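Local coordinates for protein polycyclic ketone monooxygenase (Myceliophthora thermophila, PDB 5MQ6) that uses FAD and NADPH to insert one oxygen atom next to the carbonyl of ketones, acting best on polycyclic ones, giving esters or lactones, at residues 528-533 / 543-548; 445-450 / 460-465; 18-23 / 391-396; 146-151 / 160-165. One frame throughout, in Å; residues are numbered along the deposited sequence.

Contact 1 of 4, residues 528-533 / 543-548. With FAD (flavin-adenine dinucleotide), chain B.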
# COMPACT_ATOMS: atom_id res chain seq x y z
N PHE A 528 -12.88 -12.37 7.08
CA PHE A 528 -11.45 -12.28 7.20
C PHE A 528 -10.89 -11.15 6.39
O PHE A 528 -11.49 -10.76 5.42
CB PHE A 528 -10.80 -13.63 6.76
CG PHE A 528 -11.16 -14.79 7.65
CD1 PHE A 528 -10.40 -15.10 8.81
CD2 PHE A 528 -12.21 -15.60 7.33
CE1 PHE A 528 -10.74 -16.19 9.58
CE2 PHE A 528 -12.58 -16.68 8.15
CZ PHE A 528 -11.82 -17.00 9.22
N PHE A 529 -9.71 -10.66 6.77
CA PHE A 529 -9.12 -9.53 6.11
C PHE A 529 -7.64 -9.69 6.12
O PHE A 529 -7.09 -10.26 7.03
CB PHE A 529 -9.59 -8.18 6.71
CG PHE A 529 -9.83 -8.20 8.23
CD1 PHE A 529 -8.80 -7.93 9.11
CD2 PHE A 529 -11.10 -8.44 8.79
CE1 PHE A 529 -9.00 -7.92 10.51
CE2 PHE A 529 -11.27 -8.46 10.20
CZ PHE A 529 -10.22 -8.22 11.05
N THR A 530 -7.00 -9.13 5.09
CA THR A 530 -5.55 -9.26 4.96
C THR A 530 -4.95 -8.54 6.15
O THR A 530 -5.45 -7.55 6.56
CB THR A 530 -5.02 -8.75 3.62
OG1 THR A 530 -5.58 -7.48 3.31
CG2 THR A 530 -5.51 -9.56 2.49
N PRO A 531 -3.95 -9.09 6.75
CA PRO A 531 -3.55 -8.49 8.02
C PRO A 531 -2.84 -7.14 7.88
O PRO A 531 -1.84 -7.07 7.20
CB PRO A 531 -2.62 -9.56 8.62
CG PRO A 531 -2.07 -10.32 7.43
CD PRO A 531 -3.07 -10.21 6.34
N LEU A 532 -3.30 -6.12 8.60
CA LEU A 532 -2.61 -4.89 8.71
C LEU A 532 -2.36 -4.63 10.23
O LEU A 532 -1.42 -5.02 10.71
CB LEU A 532 -3.42 -3.75 7.97
CG LEU A 532 -2.58 -2.44 7.94
CD1 LEU A 532 -1.50 -2.64 6.88
CD2 LEU A 532 -3.34 -1.10 7.72
N SER A 533 -3.26 -4.07 11.01
CA SER A 533 -3.09 -3.99 12.44
C SER A 533 -2.80 -5.39 13.07
O SER A 533 -3.33 -6.39 12.63
CB SER A 533 -4.35 -3.47 13.11
OG SER A 533 -4.73 -2.20 12.71
N PHE A 543 4.79 -10.19 -0.20
CA PHE A 543 5.16 -11.18 0.77
C PHE A 543 4.10 -11.25 1.90
O PHE A 543 3.62 -12.29 2.30
CB PHE A 543 6.60 -10.83 1.29
CG PHE A 543 7.17 -11.80 2.26
CD1 PHE A 543 6.65 -13.12 2.42
CD2 PHE A 543 8.23 -11.41 3.04
CE1 PHE A 543 7.19 -13.99 3.33
CE2 PHE A 543 8.79 -12.31 3.98
CZ PHE A 543 8.27 -13.62 4.09
N THR A 544 3.75 -10.11 2.42
CA THR A 544 2.70 -10.02 3.37
C THR A 544 1.39 -10.69 2.91
O THR A 544 0.77 -11.44 3.62
CB THR A 544 2.45 -8.55 3.67
OG1 THR A 544 3.71 -7.91 3.99
CG2 THR A 544 1.41 -8.44 4.85
N LEU A 545 1.01 -10.39 1.70
CA LEU A 545 -0.20 -10.94 1.10
C LEU A 545 -0.10 -12.42 0.93
O LEU A 545 -1.10 -13.09 1.15
CB LEU A 545 -0.51 -10.32 -0.26
CG LEU A 545 -0.91 -8.86 -0.30
CD1 LEU A 545 -1.01 -8.34 -1.74
CD2 LEU A 545 -2.27 -8.73 0.34
N ASP A 546 1.08 -12.91 0.52
CA ASP A 546 1.38 -14.35 0.44
C ASP A 546 1.09 -15.00 1.80
O ASP A 546 0.16 -15.86 1.93
CB ASP A 546 2.84 -14.53 0.02
CG ASP A 546 3.30 -15.99 -0.01
OD1 ASP A 546 2.48 -16.92 0.21
OD2 ASP A 546 4.51 -16.25 -0.26
N VAL A 547 1.76 -14.50 2.81
CA VAL A 547 1.62 -15.04 4.18
C VAL A 547 0.18 -14.99 4.65
O VAL A 547 -0.37 -16.00 5.15
CB VAL A 547 2.58 -14.39 5.17
CG1 VAL A 547 2.24 -14.77 6.62
CG2 VAL A 547 4.03 -14.72 4.79
N GLY A 548 -0.44 -13.83 4.46
CA GLY A 548 -1.74 -13.62 5.03
C GLY A 548 -2.86 -14.39 4.32
O GLY A 548 -3.70 -14.98 5.00
PA FAD B . -4.99 -3.27 -4.31
O1A FAD B . -5.10 -1.88 -3.78
O2A FAD B . -3.99 -3.62 -5.40
O5B FAD B . -6.44 -3.71 -4.84
C5B FAD B . -7.56 -3.50 -4.05
C4B FAD B . -8.72 -3.13 -4.96
O4B FAD B . -9.90 -3.14 -4.14
C3B FAD B . -8.65 -1.76 -5.62
O3B FAD B . -9.02 -1.85 -6.97
C2B FAD B . -9.66 -0.94 -4.86
O2B FAD B . -10.22 0.08 -5.64
C1B FAD B . -10.66 -2.01 -4.48
N9A FAD B . -11.51 -1.61 -3.38
C8A FAD B . -11.10 -1.15 -2.16
N7A FAD B . -12.18 -0.86 -1.45
C5A FAD B . -13.29 -1.10 -2.16
C6A FAD B . -14.74 -1.02 -1.90
N6A FAD B . -15.30 -0.57 -0.79
N1A FAD B . -15.48 -1.45 -2.89
C2A FAD B . -14.98 -1.89 -4.07
N3A FAD B . -13.72 -2.00 -4.41
C4A FAD B . -12.83 -1.58 -3.45
N1 FAD B . 4.02 -2.51 -3.00
C2 FAD B . 5.13 -3.31 -3.06
O2 FAD B . 5.30 -4.20 -2.24
N3 FAD B . 6.05 -3.15 -4.03
C4 FAD B . 5.89 -2.18 -4.94
O4 FAD B . 6.75 -2.08 -5.80
C4X FAD B . 4.74 -1.26 -4.97
N5 FAD B . 4.55 -0.24 -5.88
C5X FAD B . 3.43 0.52 -5.77
C6 FAD B . 3.21 1.64 -6.71
C7 FAD B . 1.97 2.41 -6.51
C7M FAD B . 1.62 3.57 -7.42
C8 FAD B . 1.00 2.12 -5.41
C8M FAD B . -0.28 2.91 -5.19
C9 FAD B . 1.26 1.08 -4.53
C9A FAD B . 2.43 0.28 -4.67
N10 FAD B . 2.64 -0.74 -3.74
C10 FAD B . 3.78 -1.54 -3.89
C1' FAD B . 1.66 -1.08 -2.68
C2' FAD B . 0.53 -1.93 -3.40
O2' FAD B . -0.74 -1.36 -3.10
C3' FAD B . 0.56 -3.46 -3.08
O3' FAD B . 1.82 -4.01 -3.47
C4' FAD B . -0.46 -4.37 -3.82
O4' FAD B . -0.65 -4.05 -5.27
C5' FAD B . -1.81 -4.36 -3.08
O5' FAD B . -2.57 -5.51 -3.56
P FAD B . -4.06 -5.59 -2.92
O1P FAD B . -4.85 -6.53 -3.90
O2P FAD B . -3.86 -5.88 -1.43
O3P FAD B . -4.64 -4.05 -2.95
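The FAD-binding domain, a dinucleotide-binding fold, is met here where T530 and P531 touch T544, L545 and G548. T530 and P531 follow directly on strand 527-529, which lies beside strand 218-221 in the sheet of this domain. The other three residues sit on the first turns of helix 541-562. The helix starts at the cofactor: N541 gives its backbone N to FAD. L545 lies between the loop and the cofactor. Its CG is anti to the carbonyl carbon (chi1 -68°), and the extended chi2 of 173° carries both methyls down to the flavin-side phosphate. CD1 of L545 is 3.7 Å from FAD O5', and CD2 of L545 is 3.7 Å from FAD O2P. These are van der Waals contacts, not hydrogen bonds. CD2 of L545 also meets CG2 of T530 at 4.0 Å, so one methyl touches both the loop and the phosphate. With an alanine here, T530 CG2 would probably lose its apolar mate and a gap would open beside the phosphate. The backbones come close because G548 has no side chain. A CB on G548 would run into the ring of P531. T544 touches more loosely, with CG2 4.2 Å from P531 O, and its OG1 is hydrogen-bonded to A538 N. On the helix, D546 forms salt bridges with R96 and R330. P531 is also flanked by V519 and by Y633 of helix 630-641. At the closest point of the proline ring to the helix, CD of P531 lies 3.9 Å from CA of G548.

Contact 2 of 4, residues 445-450 / 460-465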
# COMPACT_ATOMS: atom_id res chain seq x y z
N VAL A 445 10.63 23.85 -7.09
CA VAL A 445 10.02 24.85 -6.25
C VAL A 445 9.86 24.31 -4.83
O VAL A 445 8.84 23.68 -4.46
CB VAL A 445 8.63 25.30 -6.86
CG1 VAL A 445 8.00 26.43 -6.05
CG2 VAL A 445 8.77 25.68 -8.34
N ASP A 446 10.84 24.58 -3.98
CA ASP A 446 10.71 24.17 -2.55
C ASP A 446 9.72 25.04 -1.81
O ASP A 446 9.65 26.23 -2.07
CB ASP A 446 12.05 24.22 -1.83
CG ASP A 446 12.01 23.53 -0.54
OD1 ASP A 446 11.81 22.31 -0.57
OD2 ASP A 446 12.12 24.17 0.52
N THR A 447 8.97 24.47 -0.87
CA THR A 447 8.02 25.23 -0.08
C THR A 447 8.43 25.33 1.36
O THR A 447 7.59 25.58 2.23
CB THR A 447 6.62 24.61 -0.10
OG1 THR A 447 6.69 23.33 0.50
CG2 THR A 447 6.10 24.48 -1.49
N ASP A 448 9.71 25.08 1.62
CA ASP A 448 10.31 25.13 2.95
C ASP A 448 9.53 24.36 3.99
O ASP A 448 9.42 24.81 5.10
CB ASP A 448 10.45 26.59 3.38
CG ASP A 448 11.55 26.82 4.38
OD1 ASP A 448 12.32 25.88 4.75
OD2 ASP A 448 11.65 27.98 4.79
N GLY A 449 9.01 23.19 3.62
CA GLY A 449 8.28 22.37 4.55
C GLY A 449 6.83 22.77 4.70
O GLY A 449 6.06 22.13 5.42
N LYS A 450 6.44 23.82 4.00
CA LYS A 450 5.18 24.48 4.26
C LYS A 450 4.08 23.97 3.30
O LYS A 450 2.94 23.94 3.67
CB LYS A 450 5.40 26.00 4.13
CG LYS A 450 4.68 26.93 5.11
CD LYS A 450 4.92 28.43 4.73
CE LYS A 450 3.71 29.36 4.96
NZ LYS A 450 3.31 30.12 3.72
N LEU A 460 -0.27 28.36 -9.34
CA LEU A 460 -0.07 28.22 -7.88
C LEU A 460 0.70 29.41 -7.30
O LEU A 460 1.47 30.06 -7.99
CB LEU A 460 0.71 26.93 -7.56
CG LEU A 460 0.15 25.51 -7.75
CD1 LEU A 460 -1.28 25.43 -7.26
CD2 LEU A 460 0.24 25.03 -9.17
N VAL A 461 0.54 29.61 -6.02
CA VAL A 461 1.35 30.56 -5.28
C VAL A 461 2.12 29.83 -4.15
O VAL A 461 1.60 28.94 -3.44
CB VAL A 461 0.56 31.83 -4.84
CG1 VAL A 461 -0.92 31.57 -4.89
CG2 VAL A 461 0.94 32.38 -3.46
N VAL A 462 3.40 30.20 -4.05
CA VAL A 462 4.28 29.78 -2.98
C VAL A 462 4.99 31.03 -2.49
O VAL A 462 5.61 31.72 -3.30
CB VAL A 462 5.35 28.79 -3.49
CG1 VAL A 462 6.34 28.44 -2.38
CG2 VAL A 462 4.69 27.55 -4.07
N ALA A 463 4.92 31.28 -1.17
CA ALA A 463 5.47 32.49 -0.52
C ALA A 463 5.23 33.72 -1.38
O ALA A 463 6.16 34.43 -1.76
CB ALA A 463 6.95 32.32 -0.17
N ASP A 464 3.97 33.92 -1.76
CA ASP A 464 3.57 35.08 -2.56
C ASP A 464 4.18 35.18 -3.93
O ASP A 464 3.81 36.06 -4.66
CB ASP A 464 3.79 36.39 -1.78
CG ASP A 464 2.95 36.44 -0.55
OD1 ASP A 464 1.72 36.29 -0.69
OD2 ASP A 464 3.49 36.60 0.57
N LYS A 465 5.10 34.31 -4.31
CA LYS A 465 5.50 34.28 -5.70
C LYS A 465 4.44 33.43 -6.37
O LYS A 465 3.83 32.56 -5.72
CB LYS A 465 6.88 33.68 -5.87
CG LYS A 465 7.67 34.33 -6.98
CD LYS A 465 8.30 33.40 -8.00
CE LYS A 465 8.50 34.15 -9.32
NZ LYS A 465 9.60 33.63 -10.16
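V462 is the tight centre, closing on V445, D446 and T447. It ends a strand of a beta-hairpin, 459-462 with 465-468, turned by a type I' turn from V462 to K465. The facing strand, 442-446, is an edge of the parallel sheet of the NADPH-binding domain. No hydrogen bond links the two segments; methyl groups do the work. CG1 of V462 is anti to the backbone N (chi1 176°), and the two methyls divide the task. CG2 of V462 meets CG1 of V445 at 4.0 Å, the side chains crossing obliquely. CG1 of V462 is 4.1 Å from CG2 of T447 and also lies against the carbonyl oxygen of D446. Y467 touches both V445 and V462. The polar end of T447 faces elsewhere: OG1 is hydrogen-bonded to Q299 O and G451 N. The side chain of T447 lies about 5 Å from the bound NADPH, nearest atoms, and its neighbour V452 is a binding residue for that nucleotide. The solvent side is different. Both turns run out into exposed residues, D448 and K450 on one, A463 and D464 on the other. K450 forms a salt bridge with D453, and D448 one with K32. The 447-450 turn, also type I', is braced by an Asx turn, in which D448 N reaches D446 OD2 at 2.8 Å from above the carboxylate plane.

Contact 3 of 4, residues 18-23 / 391-396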
# COMPACT_ATOMS: atom_id res chain seq x y z
N LYS A 18 29.36 13.03 18.31
CA LYS A 18 29.24 14.38 17.80
C LYS A 18 28.33 14.42 16.57
O LYS A 18 27.37 15.16 16.55
CB LYS A 18 30.61 14.98 17.44
CG LYS A 18 31.14 15.88 18.53
CD LYS A 18 30.37 17.19 18.52
CE LYS A 18 30.44 17.92 19.85
NZ LYS A 18 29.09 17.99 20.50
N LEU A 19 28.63 13.61 15.55
CA LEU A 19 27.85 13.58 14.31
C LEU A 19 26.31 13.50 14.62
O LEU A 19 25.54 14.04 13.87
CB LEU A 19 28.40 12.53 13.29
CG LEU A 19 27.95 12.42 11.79
CD1 LEU A 19 27.55 13.74 11.13
CD2 LEU A 19 29.00 11.71 10.90
N HIS A 20 25.86 12.97 15.77
CA HIS A 20 24.41 13.21 16.16
C HIS A 20 24.06 14.62 16.77
O HIS A 20 23.41 14.75 17.76
CB HIS A 20 23.91 12.06 16.98
CG HIS A 20 24.22 10.73 16.36
ND1 HIS A 20 25.32 9.97 16.72
CD2 HIS A 20 23.59 10.02 15.39
CE1 HIS A 20 25.34 8.85 16.02
NE2 HIS A 20 24.30 8.86 15.20
N GLN A 21 24.57 15.68 16.15
CA GLN A 21 23.85 16.95 15.95
C GLN A 21 23.06 16.88 14.59
O GLN A 21 22.26 17.73 14.23
CB GLN A 21 24.84 18.15 16.03
CG GLN A 21 26.06 18.13 15.07
CD GLN A 21 27.42 18.50 15.74
OE1 GLN A 21 27.67 19.66 16.11
NE2 GLN A 21 28.32 17.52 15.84
N LEU A 22 23.32 15.84 13.81
CA LEU A 22 22.43 15.38 12.73
C LEU A 22 20.94 15.31 13.19
O LEU A 22 19.99 15.86 12.52
CB LEU A 22 22.89 13.99 12.31
CG LEU A 22 22.21 13.27 11.15
CD1 LEU A 22 22.34 14.11 9.87
CD2 LEU A 22 22.81 11.88 10.93
N SER A 23 20.74 14.64 14.33
CA SER A 23 19.39 14.53 14.88
C SER A 23 18.84 15.92 15.33
O SER A 23 17.62 16.10 15.42
CB SER A 23 19.25 13.41 15.92
OG SER A 23 19.96 13.75 17.06
N LEU A 391 22.52 2.83 13.65
CA LEU A 391 22.42 1.93 12.52
C LEU A 391 22.14 2.61 11.16
O LEU A 391 22.72 2.26 10.11
CB LEU A 391 21.34 0.90 12.81
CG LEU A 391 21.20 -0.27 11.85
CD1 LEU A 391 22.51 -1.07 11.74
CD2 LEU A 391 19.98 -1.10 12.35
N ASP A 392 21.28 3.61 11.18
CA ASP A 392 20.89 4.30 9.97
C ASP A 392 21.90 5.29 9.40
O ASP A 392 21.86 5.65 8.18
CB ASP A 392 19.61 5.05 10.20
CG ASP A 392 18.94 5.40 8.92
OD1 ASP A 392 18.87 4.54 8.02
OD2 ASP A 392 18.49 6.57 8.79
N LEU A 393 22.76 5.80 10.27
CA LEU A 393 23.63 6.89 9.93
C LEU A 393 24.43 6.66 8.62
O LEU A 393 24.43 7.53 7.75
CB LEU A 393 24.56 7.20 11.10
CG LEU A 393 25.72 8.12 10.77
CD1 LEU A 393 25.19 9.46 10.46
CD2 LEU A 393 26.60 8.18 11.99
N PRO A 394 25.06 5.49 8.47
CA PRO A 394 25.85 5.35 7.26
C PRO A 394 25.01 5.38 5.96
O PRO A 394 25.40 6.07 4.99
CB PRO A 394 26.51 3.99 7.44
CG PRO A 394 26.54 3.77 8.91
CD PRO A 394 25.33 4.41 9.44
N HIS A 395 23.90 4.66 5.91
CA HIS A 395 23.14 4.71 4.68
C HIS A 395 22.59 6.12 4.43
O HIS A 395 22.63 6.66 3.31
CB HIS A 395 21.98 3.75 4.69
CG HIS A 395 21.09 3.89 3.48
ND1 HIS A 395 21.48 3.56 2.21
CD2 HIS A 395 19.82 4.34 3.36
CE1 HIS A 395 20.49 3.76 1.36
NE2 HIS A 395 19.47 4.23 2.03
N ALA A 396 22.07 6.75 5.48
CA ALA A 396 21.47 8.06 5.35
C ALA A 396 22.47 9.09 4.82
O ALA A 396 22.11 9.90 3.98
CB ALA A 396 20.94 8.49 6.68
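L393 and L22 both hold CG anti to the backbone N, with chi1 167° and -177°. Each side chain thus stretches out from its own backbone, and the two meet by their methyls. CD1 of L393 and CD2 of L22 are 3.4 Å apart, tighter than usual van der Waals contact, with the side chains crossing obliquely. The same CD1 of L393 has CG of L19 at 4.3 Å on a more exposed side. H20 reaches in differently. Its CG is anti to the carbonyl carbon (chi1 -48°), which lets the ring swing in until NE2 of H20 is 4.0 Å from CD2 of L393. That ring is poorly ordered, so its exact place is doubtful. As modelled, NE2 is buried without a hydrogen-bonding partner. The contact joins the N-terminal part of the chain to the long helix 378-406. L393 is the helix residue that three residues of 18-23 touch. The N-terminal part bends there. H20 is the centre of an inverse gamma turn between helix 15-19 and helix 22-31. L22 also touches E397 and R400 of the long helix, one and two turns on from L393. The helix is kinked at P394, whose ring nitrogen has no proton to give to the preceding turn. Next to L393, D392 OD1 is hydrogen-bonded to T422 OG1.

Contact 4 of 4, residues 146-151 / 160-165; sequences TGYIPK and LLEHAY
H163 of helix 157-170 meets Y148 and T146 where a loop joins helix 143-146 to helix 157-170 in the FAD-binding domain. Helix 143-146 ends with T146, and G147 after it has positive phi. The loop then passes along helix 157-170. The side chain of H163 can be followed outward. CB points toward the loop, and CG is anti to the backbone N (chi1 -174°), so the imidazole stands out from the helix into the angle between T146 and Y148. ND1 of H163 comes to 4.0 Å from CD2 of Y148 and is also hydrogen-bonded to R166 NH1. CE1, at the outer edge, is 3.7 Å from OG1 of T146, which lies near the plane of the ring. NE2 is hydrogen-bonded to P141 O. A carbonyl oxygen can only accept, so NE2 probably carries the proton and ND1 receives from the arginine. Two bonds thus fix the rotation of the ring. The Y148 and H163 rings form an oblique pair, with centroids 5.6 Å apart and planes at 33°. R166 adds a cation-pi contact to the Y148 ring. T146 OG1 has the carbonyl oxygens of L142 and L143 within bonding distance and one proton to share between them, and it receives a weak bond from Y148 N at 3.4 Å. On the exposed side the contact is loose. E162 OE1 has its salt bridge with R166, while Y148 OH is hydrogen-bonded to E159 OE2. K151 NZ stays 4.4 Å from E162 OE1, too far for a salt bridge.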
# COMPACT_ATOMS: atom_id res chain seq x y z
N THR A 146 2.77 -19.98 -12.49
CA THR A 146 2.38 -19.57 -13.79
C THR A 146 3.45 -19.90 -14.85
O THR A 146 3.18 -19.83 -16.05
CB THR A 146 2.16 -18.09 -13.82
OG1 THR A 146 3.29 -17.43 -13.26
CG2 THR A 146 0.90 -17.69 -13.02
N GLY A 147 4.67 -20.22 -14.42
CA GLY A 147 5.80 -20.27 -15.34
C GLY A 147 6.29 -18.96 -15.99
O GLY A 147 7.12 -18.98 -16.84
N TYR A 148 5.83 -17.81 -15.56
CA TYR A 148 6.17 -16.55 -16.19
C TYR A 148 7.56 -16.08 -15.75
O TYR A 148 7.95 -16.26 -14.58
CB TYR A 148 5.15 -15.50 -15.83
CG TYR A 148 5.44 -14.19 -16.52
CD1 TYR A 148 5.39 -14.10 -17.92
CD2 TYR A 148 5.80 -13.07 -15.80
CE1 TYR A 148 5.66 -12.92 -18.57
CE2 TYR A 148 6.10 -11.86 -16.46
CZ TYR A 148 6.06 -11.80 -17.83
OH TYR A 148 6.35 -10.65 -18.48
N ILE A 149 8.30 -15.51 -16.70
CA ILE A 149 9.67 -15.01 -16.45
C ILE A 149 9.55 -13.54 -16.70
O ILE A 149 9.38 -13.14 -17.83
CB ILE A 149 10.73 -15.64 -17.42
CG1 ILE A 149 10.81 -17.11 -17.21
CG2 ILE A 149 12.14 -15.08 -17.19
CD1 ILE A 149 11.62 -17.89 -18.22
N PRO A 150 9.64 -12.71 -15.64
CA PRO A 150 9.66 -11.31 -15.84
C PRO A 150 10.82 -10.82 -16.74
O PRO A 150 11.90 -11.44 -16.72
CB PRO A 150 9.74 -10.74 -14.42
CG PRO A 150 9.19 -11.81 -13.57
CD PRO A 150 9.79 -13.02 -14.22
N LYS A 151 10.54 -9.77 -17.51
CA LYS A 151 11.44 -9.25 -18.56
C LYS A 151 12.66 -8.51 -18.02
O LYS A 151 13.67 -8.48 -18.66
CB LYS A 151 10.69 -8.32 -19.49
CG LYS A 151 9.66 -9.03 -20.37
CD LYS A 151 8.63 -8.04 -20.91
CE LYS A 151 7.57 -8.74 -21.78
NZ LYS A 151 6.32 -7.93 -21.93
N LEU A 160 2.91 -5.72 -15.21
CA LEU A 160 2.26 -6.03 -13.95
C LEU A 160 0.79 -6.28 -14.10
O LEU A 160 0.24 -7.22 -13.49
CB LEU A 160 2.51 -4.95 -12.87
CG LEU A 160 3.96 -5.01 -12.44
CD1 LEU A 160 4.40 -3.74 -11.76
CD2 LEU A 160 4.28 -6.17 -11.61
N LEU A 161 0.17 -5.45 -14.89
CA LEU A 161 -1.22 -5.62 -15.22
C LEU A 161 -1.48 -6.92 -16.04
O LEU A 161 -2.41 -7.74 -15.73
CB LEU A 161 -1.71 -4.37 -15.90
CG LEU A 161 -3.13 -4.37 -16.44
CD1 LEU A 161 -4.08 -4.52 -15.27
CD2 LEU A 161 -3.46 -3.00 -17.09
N GLU A 162 -0.62 -7.16 -17.03
CA GLU A 162 -0.76 -8.34 -17.82
C GLU A 162 -0.64 -9.62 -16.93
O GLU A 162 -1.32 -10.61 -17.14
CB GLU A 162 0.23 -8.31 -18.99
CG GLU A 162 0.48 -9.66 -19.68
CD GLU A 162 1.65 -9.57 -20.68
OE1 GLU A 162 2.76 -10.14 -20.47
OE2 GLU A 162 1.49 -8.87 -21.68
N HIS A 163 0.22 -9.58 -15.91
CA HIS A 163 0.38 -10.72 -15.04
C HIS A 163 -0.88 -11.01 -14.21
O HIS A 163 -1.22 -12.20 -14.01
CB HIS A 163 1.57 -10.57 -14.17
CG HIS A 163 1.87 -11.78 -13.35
ND1 HIS A 163 2.23 -12.99 -13.92
CD2 HIS A 163 1.95 -11.95 -12.01
CE1 HIS A 163 2.51 -13.86 -12.97
NE2 HIS A 163 2.37 -13.25 -11.80
N ALA A 164 -1.51 -9.95 -13.73
CA ALA A 164 -2.82 -10.05 -13.10
C ALA A 164 -3.83 -10.78 -14.01
O ALA A 164 -4.53 -11.71 -13.58
CB ALA A 164 -3.32 -8.61 -12.80
N TYR A 165 -3.85 -10.39 -15.28
CA TYR A 165 -4.65 -11.09 -16.32
C TYR A 165 -4.20 -12.49 -16.55
O TYR A 165 -5.04 -13.38 -16.70
CB TYR A 165 -4.76 -10.28 -17.64
CG TYR A 165 -5.87 -9.34 -17.44
CD1 TYR A 165 -5.75 -8.23 -16.59
CD2 TYR A 165 -7.14 -9.59 -18.02
CE1 TYR A 165 -6.83 -7.33 -16.38
CE2 TYR A 165 -8.21 -8.70 -17.82
CZ TYR A 165 -8.06 -7.60 -16.97
OH TYR A 165 -9.15 -6.85 -16.68

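In the fold
Contacts 1 and 4 belong to the FAD-binding domain, and contact 2 to the NADPH-binding domain. Contact 3 lies away from both cofactor sites, where the N-terminal helices meet helix 378-406. None of the four touch. The closest centres are those of contacts 1 and 4, about 22 Å apart; those of contacts 2 and 4 are the most distant, at about 42 Å. Along the chain, segment 18-23 comes first and finds 391-396 some 370 residues later, with contact 4 nested in between. Contacts 2 and 1 then follow in series. The FAD domain is thus built from distant parts of the sequence, 146-165 and 528-548, with the strands of the NADPH-domain sheet, 244-246 to 471-474, between them.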